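Local coordinates for protein putative methylthioribose-1-phosphate isomerase (Pyrococcus horikoshii OT3, PDB 6A34) that probably catalyses the interconversion of methylthioribose-1-phosphate and methylthioribulose-1-phosphate in the methionine salvage pathway, at residues L164-A169 and I225-A230; V204-R209 and A256-T261. All coordinates share one frame; numbering follows the deposited sequence.

Contact 1 of 2, residues L164-A169 and I225-A230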
loop_
_atom_site.group_PDB
_atom_site.type_symbol
_atom_site.label_atom_id
_atom_site.label_comp_id
_atom_site.label_asym_id
_atom_site.label_seq_id
_atom_site.Cartn_x
_atom_site.Cartn_y
_atom_site.Cartn_z
ATOM N N LEU A 164 9.205 13.178 3.665
ATOM C CA LEU A 164 8.503 11.976 3.122
ATOM C C LEU A 164 7.919 12.324 1.745
ATOM O O LEU A 164 7.458 13.420 1.497
ATOM C CB LEU A 164 7.534 11.485 4.211
ATOM C CG LEU A 164 6.260 10.671 3.947
ATOM C CD1 LEU A 164 5.872 10.443 2.507
ATOM C CD2 LEU A 164 6.257 9.364 4.725
ATOM N N THR A 165 8.030 11.385 0.821
ATOM C CA THR A 165 7.467 11.569 -0.505
ATOM C C THR A 165 6.809 10.269 -0.956
ATOM O O THR A 165 6.751 9.266 -0.207
ATOM C CB THR A 165 8.516 12.095 -1.495
ATOM O OG1 THR A 165 7.896 12.606 -2.680
ATOM C CG2 THR A 165 9.533 11.054 -1.875
ATOM N N HIS A 166 6.253 10.367 -2.166
ATOM C CA HIS A 166 5.328 9.451 -2.730
ATOM C C HIS A 166 5.622 9.332 -4.224
ATOM O O HIS A 166 5.930 10.324 -4.891
ATOM C CB HIS A 166 3.912 9.966 -2.449
ATOM C CG HIS A 166 2.834 8.938 -2.586
ATOM N ND1 HIS A 166 2.572 8.015 -1.605
ATOM C CD2 HIS A 166 1.931 8.697 -3.562
ATOM C CE1 HIS A 166 1.557 7.244 -1.973
ATOM N NE2 HIS A 166 1.140 7.640 -3.163
ATOM N N CYS A 167 5.488 8.117 -4.744
ATOM C CA CYS A 167 5.646 7.831 -6.163
ATOM C C CYS A 167 7.082 8.113 -6.604
ATOM O O CYS A 167 8.009 7.974 -5.797
ATOM C CB CYS A 167 4.658 8.609 -7.031
ATOM S SG CYS A 167 4.312 7.733 -8.583
ATOM N N ASN A 168 7.238 8.459 -7.898
ATOM C CA ASN A 168 8.521 8.863 -8.503
ATOM C C ASN A 168 8.356 10.191 -9.256
ATOM O O ASN A 168 7.693 10.250 -10.312
ATOM C CB ASN A 168 9.103 7.853 -9.505
ATOM C CG ASN A 168 10.455 8.311 -10.027
ATOM O OD1 ASN A 168 10.593 8.614 -11.213
ATOM N ND2 ASN A 168 11.450 8.397 -9.148
ATOM N N ALA A 169 9.018 11.211 -8.703
ATOM C CA ALA A 169 9.087 12.534 -9.245
ATOM C C ALA A 169 10.549 12.971 -9.195
ATOM O O ALA A 169 10.859 14.143 -8.964
ATOM C CB ALA A 169 8.192 13.470 -8.478
ATOM N N ILE A 225 9.070 2.313 2.767
ATOM C CA ILE A 225 7.964 1.823 3.619
ATOM C C ILE A 225 6.738 1.459 2.775
ATOM O O ILE A 225 6.505 2.002 1.668
ATOM C CB ILE A 225 7.538 2.868 4.662
ATOM C CG1 ILE A 225 7.127 4.181 3.995
ATOM C CG2 ILE A 225 8.587 3.078 5.759
ATOM C CD1 ILE A 225 6.505 5.117 4.973
ATOM N N ALA A 226 5.896 0.599 3.358
ATOM C CA ALA A 226 4.574 0.319 2.806
ATOM C C ALA A 226 3.732 1.586 2.982
ATOM O O ALA A 226 3.895 2.315 3.942
ATOM C CB ALA A 226 3.931 -0.879 3.482
ATOM N N ASP A 227 2.831 1.825 2.036
ATOM C CA ASP A 227 1.948 3.017 2.028
ATOM C C ASP A 227 1.183 3.139 3.345
ATOM O O ASP A 227 0.985 4.226 3.858
ATOM C CB ASP A 227 1.018 2.914 0.831
ATOM C CG ASP A 227 1.786 2.893 -0.478
ATOM O OD1 ASP A 227 2.728 3.723 -0.602
ATOM O OD2 ASP A 227 1.442 2.048 -1.369
ATOM N N ASN A 228 0.722 1.989 3.839
ATOM C CA ASN A 228 0.064 1.828 5.110
ATOM C C ASN A 228 0.861 2.483 6.234
ATOM O O ASN A 228 0.300 2.867 7.240
ATOM C CB ASN A 228 -0.128 0.340 5.472
ATOM C CG ASN A 228 -1.388 -0.246 4.879
ATOM O OD1 ASN A 228 -2.376 0.478 4.667
ATOM N ND2 ASN A 228 -1.370 -1.540 4.626
ATOM N N ALA A 229 2.180 2.536 6.118
ATOM C CA ALA A 229 2.947 2.978 7.269
ATOM C C ALA A 229 3.155 4.493 7.269
ATOM O O ALA A 229 3.804 5.029 8.185
ATOM C CB ALA A 229 4.295 2.266 7.271
ATOM N N ALA A 230 2.716 5.214 6.235
ATOM C CA ALA A 230 3.093 6.664 6.221
ATOM C C ALA A 230 2.444 7.372 7.417
ATOM O O ALA A 230 3.023 8.259 8.020
ATOM C CB ALA A 230 2.729 7.303 4.908
#
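L164 packs its CD2 methyl against two apolar partners, 4.1 Å from CB of A230 and 4.3 Å from CD1 of I225, at the C-terminal ends of parallel strands in the sheet of the Rossmann-like domain of this eIF-2B-related family. Strand 161-165 carries the leucine; I225 closes strand 222-225, and A230 opens the helix after the turn. The strands are not direct neighbours: 193-199 runs between them, so the side chains reach across it.

One step further along, H166 and D227 meet without a hydrogen bond between them. With CG anti to the backbone N (chi1 -162°), the imidazole swings toward the turn, and its plane stands 48° from that of the carboxylate. ND1 of H166 is hydrogen-bonded to D199 OD2 and NE2 probably to I259 O, partners that fix the rotation of its ring. D227 is held instead by backbone amides, OD1 by T201 N and OD2 by R202 N. N228 of the second subunit packs against both H166 and D227. Where histidine and aspartate come nearest, CE1 of H166 lies 4.0 Å from OD1 of D227.

Contact 2 of 2, residues V204-R209 and A256-T261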
loop_
_atom_site.group_PDB
_atom_site.type_symbol
_atom_site.label_atom_id
_atom_site.label_comp_id
_atom_site.label_asym_id
_atom_site.label_seq_id
_atom_site.Cartn_x
_atom_site.Cartn_y
_atom_site.Cartn_z
ATOM N N VAL A 204 1.514 0.485 -8.716
ATOM C CA VAL A 204 2.524 0.402 -9.777
ATOM C C VAL A 204 3.943 0.302 -9.170
ATOM O O VAL A 204 4.822 -0.187 -9.830
ATOM C CB VAL A 204 2.351 1.561 -10.799
ATOM C CG1 VAL A 204 3.414 1.553 -11.888
ATOM C CG2 VAL A 204 0.983 1.528 -11.473
ATOM N N LEU A 205 4.139 0.766 -7.931
ATOM C CA LEU A 205 5.369 0.592 -7.085
ATOM C C LEU A 205 6.563 1.408 -7.592
ATOM O O LEU A 205 7.722 1.011 -7.418
ATOM C CB LEU A 205 5.745 -0.893 -6.946
ATOM C CG LEU A 205 4.751 -1.709 -6.123
ATOM C CD1 LEU A 205 4.841 -3.178 -6.499
ATOM C CD2 LEU A 205 4.966 -1.517 -4.621
ATOM N N GLN A 206 6.277 2.595 -8.117
ATOM C CA GLN A 206 7.307 3.474 -8.640
ATOM C C GLN A 206 8.155 4.033 -7.505
ATOM O O GLN A 206 9.279 4.403 -7.758
ATOM C CB GLN A 206 6.703 4.574 -9.517
ATOM C CG GLN A 206 6.082 3.994 -10.781
ATOM C CD GLN A 206 5.768 5.010 -11.848
ATOM O OE1 GLN A 206 5.375 6.144 -11.571
ATOM N NE2 GLN A 206 5.927 4.598 -13.091
ATOM N N GLY A 207 7.628 4.069 -6.275
ATOM C CA GLY A 207 8.446 4.437 -5.113
ATOM C C GLY A 207 9.580 3.442 -4.886
ATOM O O GLY A 207 10.740 3.813 -4.705
ATOM N N ALA A 208 9.231 2.165 -4.898
ATOM C CA ALA A 208 10.152 1.092 -4.542
ATOM C C ALA A 208 11.133 0.843 -5.699
ATOM O O ALA A 208 12.339 0.650 -5.473
ATOM C CB ALA A 208 9.352 -0.150 -4.216
ATOM N N ARG A 209 10.590 0.858 -6.924
ATOM C CA ARG A 209 11.239 0.368 -8.120
ATOM C C ARG A 209 12.161 1.443 -8.711
ATOM O O ARG A 209 13.242 1.145 -9.259
ATOM C CB ARG A 209 10.163 -0.088 -9.103
ATOM C CG ARG A 209 10.635 -1.141 -10.094
ATOM C CD ARG A 209 9.539 -1.921 -10.806
ATOM N NE ARG A 209 8.309 -1.167 -10.896
ATOM C CZ ARG A 209 8.013 -0.321 -11.880
ATOM N NH1 ARG A 209 8.813 -0.227 -12.937
ATOM N NH2 ARG A 209 6.922 0.434 -11.790
ATOM N N ALA A 256 -4.250 16.821 -8.976
ATOM C CA ALA A 256 -4.233 15.402 -9.214
ATOM C C ALA A 256 -2.806 14.883 -9.050
ATOM O O ALA A 256 -1.858 15.512 -9.493
ATOM C CB ALA A 256 -4.759 15.125 -10.601
ATOM N N ASN A 257 -2.652 13.757 -8.362
ATOM C CA ASN A 257 -1.330 13.119 -8.252
ATOM C C ASN A 257 -1.588 11.628 -8.026
ATOM O O ASN A 257 -2.744 11.256 -7.806
ATOM C CB ASN A 257 -0.447 13.778 -7.186
ATOM C CG ASN A 257 1.017 13.414 -7.328
ATOM O OD1 ASN A 257 1.582 13.543 -8.416
ATOM N ND2 ASN A 257 1.618 12.889 -6.263
ATOM N N LYS A 258 -0.524 10.810 -8.112
ATOM C CA LYS A 258 -0.618 9.386 -7.962
ATOM C C LYS A 258 -1.439 9.070 -6.719
ATOM O O LYS A 258 -1.230 9.685 -5.629
ATOM C CB LYS A 258 0.740 8.692 -7.794
ATOM C CG LYS A 258 0.802 7.287 -8.387
ATOM C CD LYS A 258 0.524 7.248 -9.900
ATOM C CE LYS A 258 1.132 6.065 -10.627
ATOM N NZ LYS A 258 0.426 5.779 -11.909
ATOM N N ILE A 259 -2.256 8.029 -6.873
ATOM C CA ILE A 259 -3.146 7.526 -5.847
ATOM C C ILE A 259 -2.382 7.360 -4.527
ATOM O O ILE A 259 -1.255 6.829 -4.462
ATOM C CB ILE A 259 -3.809 6.220 -6.306
ATOM C CG1 ILE A 259 -4.964 5.815 -5.394
ATOM C CG2 ILE A 259 -2.777 5.110 -6.429
ATOM C CD1 ILE A 259 -6.197 6.672 -5.554
ATOM N N GLY A 260 -2.984 7.893 -3.469
ATOM C CA GLY A 260 -2.351 7.923 -2.152
ATOM C C GLY A 260 -1.970 9.318 -1.693
ATOM O O GLY A 260 -1.743 9.523 -0.519
ATOM N N THR A 261 -1.882 10.269 -2.623
ATOM C CA THR A 261 -1.473 11.637 -2.320
ATOM C C THR A 261 -2.497 12.278 -1.384
ATOM O O THR A 261 -2.129 12.901 -0.389
ATOM C CB THR A 261 -1.244 12.450 -3.602
ATOM O OG1 THR A 261 -0.199 11.827 -4.344
ATOM C CG2 THR A 261 -0.843 13.874 -3.316
#
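K258 stretches its side chain toward the start of helix 206-217 and meets two residues there. Its CE lies 4.3 Å from OE1 of Q206, and its NZ is equally far, 4.3 Å, from the CG2 methyl of V204. No hydrogen bond joins the two segments, and little surface is buried between them. The last two torsions of the lysine are extended (chi3 155°, chi4 158°); this puts CE nearest the glutamine carbonyl, while NZ stands farther from that oxygen and faces the valine methyl. C167 touches both K258 and Q206, while R299 brings a like charge close to the lysine ammonium.

Behind V204, its carbonyl O takes a bond from NH2 of R209, 2.9 Å long and 160° at the hydrogen. The oxygen lies close to the guanidinium plane, although the donor stands above the carbonyl plane. This bond ties the loop residue to the first turn of the helix, where L205 occupies the N-cap position.

On the lysine side, a type II turn from K258 to T261 leads from strand 255-258 into helix 261-270. K258 O is gripped twice by T261: OG1 donates at 2.7 Å, in the carbonyl plane, and the backbone N at 3.1 Å. G260 is the N-cap, with backbone angles that call for glycine, and its N bonds to OD2 of D324.

Q206, N257 and K258 are predicted to bind substrate, and the arrangement is consistent with the substrate pocket of the MtnA subfamily, bordered by a helix N-terminus and a strand-to-helix turn.

In the fold
Contact 1 is buried at the end of the seven-stranded sheet, whereas contact 2, although nearer the centre of the chain, has partly exposed touching residues, as befits a pocket. Their centres are about 7 Å apart, and their segments alternate along the chain. Contact 1 combines methyl packing with a histidine-aspartate approach; contact 2 brings a lysine against a glutamine and a valine methyl, and neither has a hydrogen bond across it. The joint between them is segment 164-169: H166 probably bonds to I259, and C167, a predicted transition-state stabiliser, has its SG 3.5 Å from K258 CG. Thus the loop leaving the central strand backs the predicted substrate site, and both contacts touch the second subunit.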